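Local structure of group 3 allergen SMIPP-S YvT004A06 (Sarcoptes scabiei type hominis, 3H7T) at residues A[116-121]-A[190-195]; A[143-148]-A[175-180]; A[167-172]-A[211-216]. The protein has the chymotrypsin-like fold of the trypsin family but is a scabies mite inactivated protease paralogue, so it probably lacks the proteolytic activity of its relatives. All blocks are in the same frame, centred on the assembly; numbering follows the deposited sequence.

Overall arrangement
From the N terminus, the chain reaches 116-121, 143-148, 167-172, 175-180, 190-195 and 211-216 in that order. Interaction 1 closes the longest loop, returning 190-195 to 116-121, and the loop of interaction 2 is nested inside it. Interaction 3 starts within both loops and ends beyond them, at 211-216, so it crosses both. Strand 140-147 links the three: its neighbours are strand 119-124 of interaction 1 and strand 169-172 of interaction 3. Interaction 2 instead ties it to a loop. F170 and F214 of interaction 3 pack on A190 of interaction 1, joining strands of the same curled sheet.

Interaction 1: A[116-121]-A[190-195]; sequences PDTSVL and AVQNGT
Q192 reaches T118 and S119 with a single amide nitrogen. Beyond CG its side chain is extended, and it meets that of T118 at about a right angle. Q192 NE2 donates to T118 OG1 at 2.8 Å, the partner being tilted from the amide plane, and to S119 O at 3.0 Å. The second bond is the straighter one (160° at the hydrogen) and lies in the amide plane, although the donor sits above the carbonyl plane of S119. T118 OG1 also bonds to E115 O. Q192 OE1 is held by Y112 OH and by a water 3.1 Å from it, so both ends of the amide are fixed. V120 comes against the amide end obliquely, its CG1 3.8 Å from Q192 NE2, while its other methyl, CG2, packs on A190 CB at 4.1 Å.

The backbones join at one antiparallel hydrogen-bonded pair, with L121 N to V191 O at 2.9 Å and V191 N to L121 O at 2.8 Å. The L121 and V191 side chains share a face, and the short segments 119-121 and 190-192 run at 122° to each other, so the pairing is splayed. A type I' turn from Q192 to T195 links 189-192 to its hairpin partner 195-200, while its other edge pairs with 119-124, as in the second beta barrel of the chymotrypsin fold.

Interaction 2: A[143-148]-A[175-180]; sequences NFTVVD and EYDETY. With ZN (zinc ion), chain F.
The loop that follows strand 169-172 is fastened to strand 140-147 by a two-pronged bond, in which the carboxylate of D177 takes both the amide and the hydroxyl of T145. T145 N donates to D177 OD2 at 2.7 Å and nearly straight (168° at the hydrogen), while T145 OG1 donates to D177 OD1 at 2.6 Å. Both oxygens are met on their syn sides, and OD1 uses its syn lone pair. The T145 rotamer explains the fit: with chi1 at -47° the hydroxyl lies beside the backbone N, so the two donors are presented together to the two oxygens. Each oxygen thereby has its own donor, which should fix the rotation of the carboxylate. The Y176 ring brings its edge to the same hydroxyl, with CD2 3.9 Å from T145 OG1.

In the trypsin fold this loop leads from a strand of the second barrel toward the segment that carries the nucleophile in active relatives. Here its course includes a G1 beta bulge at E178 and T179, E178 having positive phi. T179, the second residue of the bulge, points to the strand and lays CG2 over one face of the F144 ring in a CH-pi contact, 3.6 Å from the centroid and 15° off the normal. The backbone of Y180 comes to the edge of that ring, its C atom 3.6 Å from F144 CZ. F214 meets F144 edge-to-face.

E178, the first bulge residue, takes no part in the contact with the strand; its OE2 binds a zinc ion at a long 2.6 Å, together with E209 and a water. Y180 OH donates to E178 OE1 at 2.5 Å, and the zinc-bound water donates to E175 OE2.

Interaction 3: A[167-172]-A[211-216]; sequences DGVFCA and PSVFLR. With ZN (zinc ion), chain C.
Backbone bonds pair F170 with F214 and A172 with S212 in antiparallel hydrogen-bonded register, from F170 N to F214 O at 2.9 Å through to S212 N to A172 O at 2.8 Å. R216 N to G168 O continues the row to the residue just before strand 169-172.

Aromatic contacts lie on the face with A172 and S212. The F170 and F214 planes differ by only 8°, but the rings are slid apart and barely overlap. F214 CB fills the place instead, 3.7 Å from the F170 ring centroid in a CH-pi contact. F170 CG stands between its backbone N and carbonyl carbon (chi1 69°), which swings the ring over that CB.

V169 CG1 packs on V213 CG1 at 3.7 Å; C171, sharing a face with V213, rests its CB on P211 CB and is disulfide-bonded to C152.

Among polar bonds, R216 grips D167 O side-on, with NH1 at 2.7 Å and NE at 2.9 Å, while D167 OD1 binds a zinc ion at 2.0 Å. R216 also has a long, weak ion pair with D113 and a weak NH2 bond to L111 O; its charge is probably stabilised by carbonyl dipoles rather than a close salt bridge.

Interaction 1: A[116-121]-A[190-195]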
loop_
_atom_site.group_PDB
_atom_site.type_symbol
_atom_site.label_atom_id
_atom_site.label_comp_id
_atom_site.label_asym_id
_atom_site.label_seq_id
_atom_site.Cartn_x
_atom_site.Cartn_y
_atom_site.Cartn_z
ATOM N N PRO A 116 15.977 2.244 -10.509
ATOM C CA PRO A 116 16.689 3.016 -9.481
ATOM C C PRO A 116 16.844 4.468 -9.898
ATOM O O PRO A 116 17.048 4.751 -11.081
ATOM C CB PRO A 116 18.062 2.349 -9.425
ATOM C CG PRO A 116 17.824 0.951 -9.870
ATOM C CD PRO A 116 16.673 0.987 -10.840
ATOM N N ASP A 117 16.716 5.370 -8.928
ATOM C CA ASP A 117 16.825 6.819 -9.141
ATOM C C ASP A 117 15.579 7.482 -9.739
ATOM O O ASP A 117 15.512 8.707 -9.825
ATOM C CB ASP A 117 18.101 7.180 -9.927
ATOM C CG ASP A 117 19.371 6.848 -9.158
ATOM O OD1 ASP A 117 19.324 6.779 -7.907
ATOM O OD2 ASP A 117 20.422 6.658 -9.802
ATOM N N THR A 118 14.592 6.692 -10.147
ATOM C CA THR A 118 13.288 7.274 -10.479
ATOM C C THR A 118 12.492 7.424 -9.184
ATOM O O THR A 118 12.924 6.931 -8.130
ATOM C CB THR A 118 12.502 6.462 -11.530
ATOM O OG1 THR A 118 12.027 5.239 -10.958
ATOM C CG2 THR A 118 13.379 6.165 -12.750
ATOM N N SER A 119 11.356 8.113 -9.267
ATOM C CA SER A 119 10.514 8.397 -8.107
ATOM C C SER A 119 9.114 7.803 -8.237
ATOM O O SER A 119 8.533 7.776 -9.331
ATOM C CB SER A 119 10.382 9.904 -7.894
ATOM O OG SER A 119 11.586 10.463 -7.407
ATOM N N VAL A 120 8.588 7.337 -7.106
ATOM C CA VAL A 120 7.205 6.888 -7.010
ATOM C C VAL A 120 6.456 7.814 -6.065
ATOM O O VAL A 120 6.985 8.239 -5.020
ATOM C CB VAL A 120 7.060 5.397 -6.536
ATOM C CG1 VAL A 120 7.701 4.432 -7.549
ATOM C CG2 VAL A 120 7.655 5.189 -5.138
ATOM N N LEU A 121 5.234 8.144 -6.453
ATOM C CA LEU A 121 4.367 8.979 -5.631
ATOM C C LEU A 121 3.594 8.093 -4.651
ATOM O O LEU A 121 2.834 7.219 -5.063
ATOM C CB LEU A 121 3.397 9.768 -6.525
ATOM C CG LEU A 121 2.321 10.574 -5.789
ATOM C CD1 LEU A 121 2.964 11.698 -4.965
ATOM C CD2 LEU A 121 1.291 11.136 -6.764
ATOM N N ALA A 190 1.747 3.256 -4.432
ATOM C CA ALA A 190 2.950 3.888 -4.957
ATOM C C ALA A 190 2.738 3.988 -6.453
ATOM O O ALA A 190 2.528 2.974 -7.113
ATOM C CB ALA A 190 4.190 3.068 -4.634
ATOM N N VAL A 191 2.771 5.214 -6.970
ATOM C CA VAL A 191 2.335 5.498 -8.339
ATOM C C VAL A 191 3.465 5.991 -9.233
ATOM O O VAL A 191 4.265 6.838 -8.842
ATOM C CB VAL A 191 1.143 6.526 -8.359
ATOM C CG1 VAL A 191 0.708 6.846 -9.788
ATOM C CG2 VAL A 191 -0.036 5.987 -7.584
ATOM N N GLN A 192 3.518 5.459 -10.453
ATOM C CA GLN A 192 4.479 5.916 -11.436
ATOM C C GLN A 192 3.811 5.861 -12.810
ATOM O O GLN A 192 3.245 4.829 -13.197
ATOM C CB GLN A 192 5.735 5.048 -11.384
ATOM C CG GLN A 192 7.013 5.780 -11.710
ATOM C CD GLN A 192 8.227 4.878 -11.627
ATOM O OE1 GLN A 192 8.238 3.776 -12.182
ATOM N NE2 GLN A 192 9.260 5.341 -10.928
ATOM N N ASN A 193 3.853 6.989 -13.518
ATOM C CA ASN A 193 3.219 7.140 -14.833
ATOM C C ASN A 193 1.757 6.693 -14.842
ATOM O O ASN A 193 1.355 5.853 -15.650
ATOM C CB ASN A 193 4.019 6.413 -15.920
ATOM N N GLY A 194 0.983 7.255 -13.917
ATOM C CA GLY A 194 -0.451 6.993 -13.813
ATOM C C GLY A 194 -0.864 5.543 -13.625
ATOM O O GLY A 194 -1.994 5.173 -13.961
ATOM N N THR A 195 0.040 4.715 -13.099
ATOM C CA THR A 195 -0.294 3.326 -12.783
ATOM C C THR A 195 0.202 2.959 -11.385
ATOM O O THR A 195 1.117 3.584 -10.875
ATOM C CB THR A 195 0.262 2.314 -13.827
ATOM O OG1 THR A 195 1.648 2.078 -13.593
ATOM C CG2 THR A 195 0.044 2.800 -15.271
HETATM O O HOH W 1 10.941 3.491 -13.727
#

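Interaction 2: A[143-148]-A[175-180]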
loop_
_atom_site.group_PDB
_atom_site.type_symbol
_atom_site.label_atom_id
_atom_site.label_comp_id
_atom_site.label_asym_id
_atom_site.label_seq_id
_atom_site.Cartn_x
_atom_site.Cartn_y
_atom_site.Cartn_z
ATOM N N ASN A 143 7.332 11.884 -2.715
ATOM C CA ASN A 143 8.049 11.149 -3.732
ATOM C C ASN A 143 9.192 10.371 -3.091
ATOM O O ASN A 143 10.076 10.950 -2.448
ATOM C CB ASN A 143 8.524 12.078 -4.857
ATOM C CG ASN A 143 7.457 12.266 -5.944
ATOM O OD1 ASN A 143 6.458 12.944 -5.733
ATOM N ND2 ASN A 143 7.655 11.627 -7.096
ATOM N N PHE A 144 9.133 9.049 -3.235
ATOM C CA PHE A 144 10.167 8.146 -2.745
ATOM C C PHE A 144 11.086 7.795 -3.908
ATOM O O PHE A 144 10.614 7.277 -4.941
ATOM C CB PHE A 144 9.537 6.837 -2.250
ATOM C CG PHE A 144 8.899 6.910 -0.881
ATOM C CD1 PHE A 144 9.358 6.085 0.145
ATOM C CD2 PHE A 144 7.805 7.746 -0.632
ATOM C CE1 PHE A 144 8.774 6.111 1.412
ATOM C CE2 PHE A 144 7.197 7.780 0.631
ATOM C CZ PHE A 144 7.687 6.965 1.666
ATOM N N THR A 145 12.385 8.031 -3.740
ATOM C CA THR A 145 13.377 7.643 -4.747
ATOM C C THR A 145 13.659 6.151 -4.689
ATOM O O THR A 145 14.004 5.614 -3.633
ATOM C CB THR A 145 14.705 8.417 -4.600
ATOM O OG1 THR A 145 14.423 9.805 -4.445
ATOM C CG2 THR A 145 15.584 8.223 -5.840
ATOM N N VAL A 146 13.507 5.495 -5.832
ATOM C CA VAL A 146 13.692 4.053 -5.944
ATOM C C VAL A 146 15.171 3.672 -5.772
ATOM O O VAL A 146 16.064 4.245 -6.403
ATOM C CB VAL A 146 13.078 3.499 -7.276
ATOM C CG1 VAL A 146 13.455 2.035 -7.500
ATOM C CG2 VAL A 146 11.536 3.661 -7.268
ATOM N N VAL A 147 15.411 2.712 -4.887
ATOM C CA VAL A 147 16.749 2.229 -4.584
ATOM C C VAL A 147 16.930 0.878 -5.278
ATOM O O VAL A 147 16.050 0.019 -5.204
ATOM C CB VAL A 147 16.937 2.063 -3.052
ATOM C CG1 VAL A 147 18.288 1.430 -2.717
ATOM C CG2 VAL A 147 16.789 3.424 -2.334
ATOM N N ASP A 148 18.075 0.698 -5.934
ATOM C CA ASP A 148 18.440 -0.578 -6.549
ATOM C C ASP A 148 18.219 -1.771 -5.613
ATOM O O ASP A 148 18.705 -1.766 -4.479
ATOM C CB ASP A 148 19.907 -0.531 -6.983
ATOM C CG ASP A 148 20.340 -1.803 -7.655
ATOM O OD1 ASP A 148 19.994 -1.992 -8.839
ATOM O OD2 ASP A 148 21.009 -2.619 -6.988
ATOM N N GLU A 175 17.569 6.904 3.621
ATOM C CA GLU A 175 18.471 7.994 3.997
ATOM C C GLU A 175 18.645 9.081 2.929
ATOM O O GLU A 175 18.757 10.254 3.262
ATOM C CB GLU A 175 19.839 7.440 4.409
ATOM C CG GLU A 175 20.791 8.498 4.983
ATOM C CD GLU A 175 22.009 7.909 5.675
ATOM O OE1 GLU A 175 22.465 6.812 5.285
ATOM O OE2 GLU A 175 22.512 8.551 6.620
ATOM N N TYR A 176 18.676 8.682 1.658
ATOM C CA TYR A 176 18.844 9.632 0.555
ATOM C C TYR A 176 17.779 10.741 0.577
ATOM O O TYR A 176 18.111 11.927 0.512
ATOM C CB TYR A 176 18.847 8.890 -0.787
ATOM C CG TYR A 176 19.050 9.778 -1.999
ATOM C CD1 TYR A 176 20.313 10.283 -2.318
ATOM C CD2 TYR A 176 17.981 10.099 -2.839
ATOM C CE1 TYR A 176 20.506 11.095 -3.433
ATOM C CE2 TYR A 176 18.166 10.914 -3.963
ATOM C CZ TYR A 176 19.431 11.406 -4.251
ATOM O OH TYR A 176 19.625 12.210 -5.355
ATOM N N ASP A 177 16.513 10.345 0.699
ATOM C CA ASP A 177 15.384 11.283 0.740
ATOM C C ASP A 177 15.067 11.777 2.154
ATOM O O ASP A 177 14.437 12.825 2.319
ATOM C CB ASP A 177 14.103 10.611 0.232
ATOM C CG ASP A 177 14.204 10.098 -1.189
ATOM O OD1 ASP A 177 14.908 10.717 -2.015
ATOM O OD2 ASP A 177 13.537 9.079 -1.478
ATOM N N GLU A 178 15.466 10.995 3.159
ATOM C CA GLU A 178 14.925 11.103 4.520
ATOM C C GLU A 178 13.388 10.999 4.470
ATOM O O GLU A 178 12.661 11.810 5.041
ATOM C CB GLU A 178 15.424 12.373 5.229
ATOM C CG GLU A 178 15.808 12.163 6.689
ATOM C CD GLU A 178 16.885 11.112 6.891
ATOM O OE1 GLU A 178 16.548 10.004 7.350
ATOM O OE2 GLU A 178 18.067 11.381 6.598
ATOM N N THR A 179 12.919 9.970 3.769
ATOM C CA THR A 179 11.502 9.765 3.494
ATOM C C THR A 179 11.201 8.291 3.780
ATOM O O THR A 179 11.917 7.421 3.305
ATOM C CB THR A 179 11.186 10.125 2.011
ATOM O OG1 THR A 179 11.496 11.506 1.785
ATOM C CG2 THR A 179 9.742 9.925 1.691
ATOM N N TYR A 180 10.164 8.018 4.577
ATOM C CA TYR A 180 9.896 6.650 5.043
ATOM C C TYR A 180 8.408 6.345 5.169
ATOM O O TYR A 180 7.595 7.234 5.441
ATOM C CB TYR A 180 10.547 6.403 6.414
ATOM C CG TYR A 180 12.026 6.732 6.507
ATOM C CD1 TYR A 180 12.989 5.757 6.255
ATOM C CD2 TYR A 180 12.460 8.012 6.886
ATOM C CE1 TYR A 180 14.345 6.046 6.353
ATOM C CE2 TYR A 180 13.815 8.315 6.980
ATOM C CZ TYR A 180 14.753 7.322 6.706
ATOM O OH TYR A 180 16.102 7.599 6.799
HETATM ZN ZN ZN F . 19.077 10.148 8.613
HETATM O O HOH W 2 20.990 9.948 8.172
#

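Interaction 3: A[167-172]-A[211-216]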
loop_
_atom_site.group_PDB
_atom_site.type_symbol
_atom_site.label_atom_id
_atom_site.label_comp_id
_atom_site.label_asym_id
_atom_site.label_seq_id
_atom_site.Cartn_x
_atom_site.Cartn_y
_atom_site.Cartn_z
ATOM N N ASP A 167 12.410 -10.455 -5.397
ATOM C CA ASP A 167 11.980 -9.859 -6.672
ATOM C C ASP A 167 10.565 -9.277 -6.645
ATOM O O ASP A 167 10.222 -8.420 -7.468
ATOM C CB ASP A 167 12.103 -10.853 -7.834
ATOM C CG ASP A 167 13.536 -11.293 -8.095
ATOM O OD1 ASP A 167 14.498 -10.541 -7.802
ATOM O OD2 ASP A 167 13.700 -12.411 -8.623
ATOM N N GLY A 168 9.740 -9.747 -5.711
ATOM C CA GLY A 168 8.353 -9.294 -5.614
ATOM C C GLY A 168 8.176 -7.989 -4.839
ATOM O O GLY A 168 7.043 -7.540 -4.616
ATOM N N VAL A 169 9.289 -7.400 -4.402
ATOM C CA VAL A 169 9.283 -6.042 -3.850
ATOM C C VAL A 169 10.298 -5.150 -4.537
ATOM O O VAL A 169 11.247 -5.637 -5.159
ATOM C CB VAL A 169 9.514 -5.996 -2.295
ATOM C CG1 VAL A 169 8.382 -6.715 -1.552
ATOM C CG2 VAL A 169 10.892 -6.537 -1.894
ATOM N N PHE A 170 10.090 -3.841 -4.423
ATOM C CA PHE A 170 11.133 -2.869 -4.723
ATOM C C PHE A 170 11.327 -1.964 -3.519
ATOM O O PHE A 170 10.459 -1.895 -2.638
ATOM C CB PHE A 170 10.828 -2.067 -6.001
ATOM C CG PHE A 170 9.665 -1.118 -5.889
ATOM C CD1 PHE A 170 9.846 0.181 -5.405
ATOM C CD2 PHE A 170 8.397 -1.506 -6.309
ATOM C CE1 PHE A 170 8.764 1.074 -5.319
ATOM C CE2 PHE A 170 7.304 -0.622 -6.226
ATOM C CZ PHE A 170 7.491 0.673 -5.742
ATOM N N CYS A 171 12.473 -1.290 -3.472
ATOM C CA CYS A 171 12.818 -0.438 -2.335
ATOM C C CYS A 171 12.781 1.007 -2.777
ATOM O O CYS A 171 13.151 1.320 -3.914
ATOM C CB CYS A 171 14.218 -0.770 -1.814
ATOM S SG CYS A 171 14.396 -2.449 -1.135
ATOM N N ALA A 172 12.330 1.880 -1.879
ATOM C CA ALA A 172 12.293 3.304 -2.150
ATOM C C ALA A 172 12.363 4.105 -0.861
ATOM O O ALA A 172 11.976 3.620 0.211
ATOM C CB ALA A 172 11.050 3.674 -2.967
ATOM N N PRO A 211 15.860 1.890 3.325
ATOM C CA PRO A 211 14.766 2.186 2.401
ATOM C C PRO A 211 13.494 1.451 2.805
ATOM O O PRO A 211 13.563 0.359 3.371
ATOM C CB PRO A 211 15.271 1.625 1.065
ATOM C CG PRO A 211 16.736 1.628 1.175
ATOM C CD PRO A 211 17.040 1.341 2.625
ATOM N N SER A 212 12.344 2.033 2.502
ATOM C CA SER A 212 11.072 1.364 2.740
ATOM C C SER A 212 10.792 0.300 1.666
ATOM O O SER A 212 11.352 0.344 0.575
ATOM C CB SER A 212 9.929 2.387 2.801
ATOM O OG SER A 212 10.129 3.268 3.890
ATOM N N VAL A 213 9.897 -0.631 1.977
ATOM C CA VAL A 213 9.636 -1.771 1.096
ATOM C C VAL A 213 8.222 -1.725 0.520
ATOM O O VAL A 213 7.239 -1.479 1.239
ATOM C CB VAL A 213 9.918 -3.106 1.854
ATOM C CG1 VAL A 213 9.480 -4.336 1.044
ATOM C CG2 VAL A 213 11.402 -3.188 2.209
ATOM N N PHE A 214 8.131 -1.986 -0.783
ATOM C CA PHE A 214 6.893 -1.876 -1.518
ATOM C C PHE A 214 6.689 -3.136 -2.336
ATOM O O PHE A 214 7.584 -3.542 -3.080
ATOM C CB PHE A 214 6.953 -0.689 -2.491
ATOM C CG PHE A 214 7.011 0.657 -1.824
ATOM C CD1 PHE A 214 5.849 1.404 -1.652
ATOM C CD2 PHE A 214 8.235 1.194 -1.391
ATOM C CE1 PHE A 214 5.889 2.659 -1.033
ATOM C CE2 PHE A 214 8.280 2.445 -0.775
ATOM C CZ PHE A 214 7.100 3.173 -0.592
ATOM N N LEU A 215 5.505 -3.732 -2.238
ATOM C CA LEU A 215 5.161 -4.825 -3.129
ATOM C C LEU A 215 5.286 -4.348 -4.576
ATOM O O LEU A 215 4.776 -3.285 -4.944
ATOM C CB LEU A 215 3.748 -5.341 -2.870
ATOM C CG LEU A 215 3.387 -6.568 -3.706
ATOM C CD1 LEU A 215 3.316 -7.793 -2.806
ATOM C CD2 LEU A 215 2.076 -6.341 -4.453
ATOM N N ARG A 216 5.989 -5.125 -5.386
ATOM C CA ARG A 216 6.104 -4.831 -6.814
ATOM C C ARG A 216 4.851 -5.374 -7.484
ATOM O O ARG A 216 4.735 -6.586 -7.715
ATOM C CB ARG A 216 7.357 -5.491 -7.403
ATOM C CG ARG A 216 7.854 -4.827 -8.695
ATOM C CD ARG A 216 8.137 -5.794 -9.828
ATOM N NE ARG A 216 9.213 -6.728 -9.560
ATOM C CZ ARG A 216 9.942 -7.347 -10.491
ATOM N NH1 ARG A 216 10.881 -8.189 -10.107
ATOM N NH2 ARG A 216 9.752 -7.130 -11.789
HETATM ZN ZN ZN C . 16.174 -11.499 -7.374
#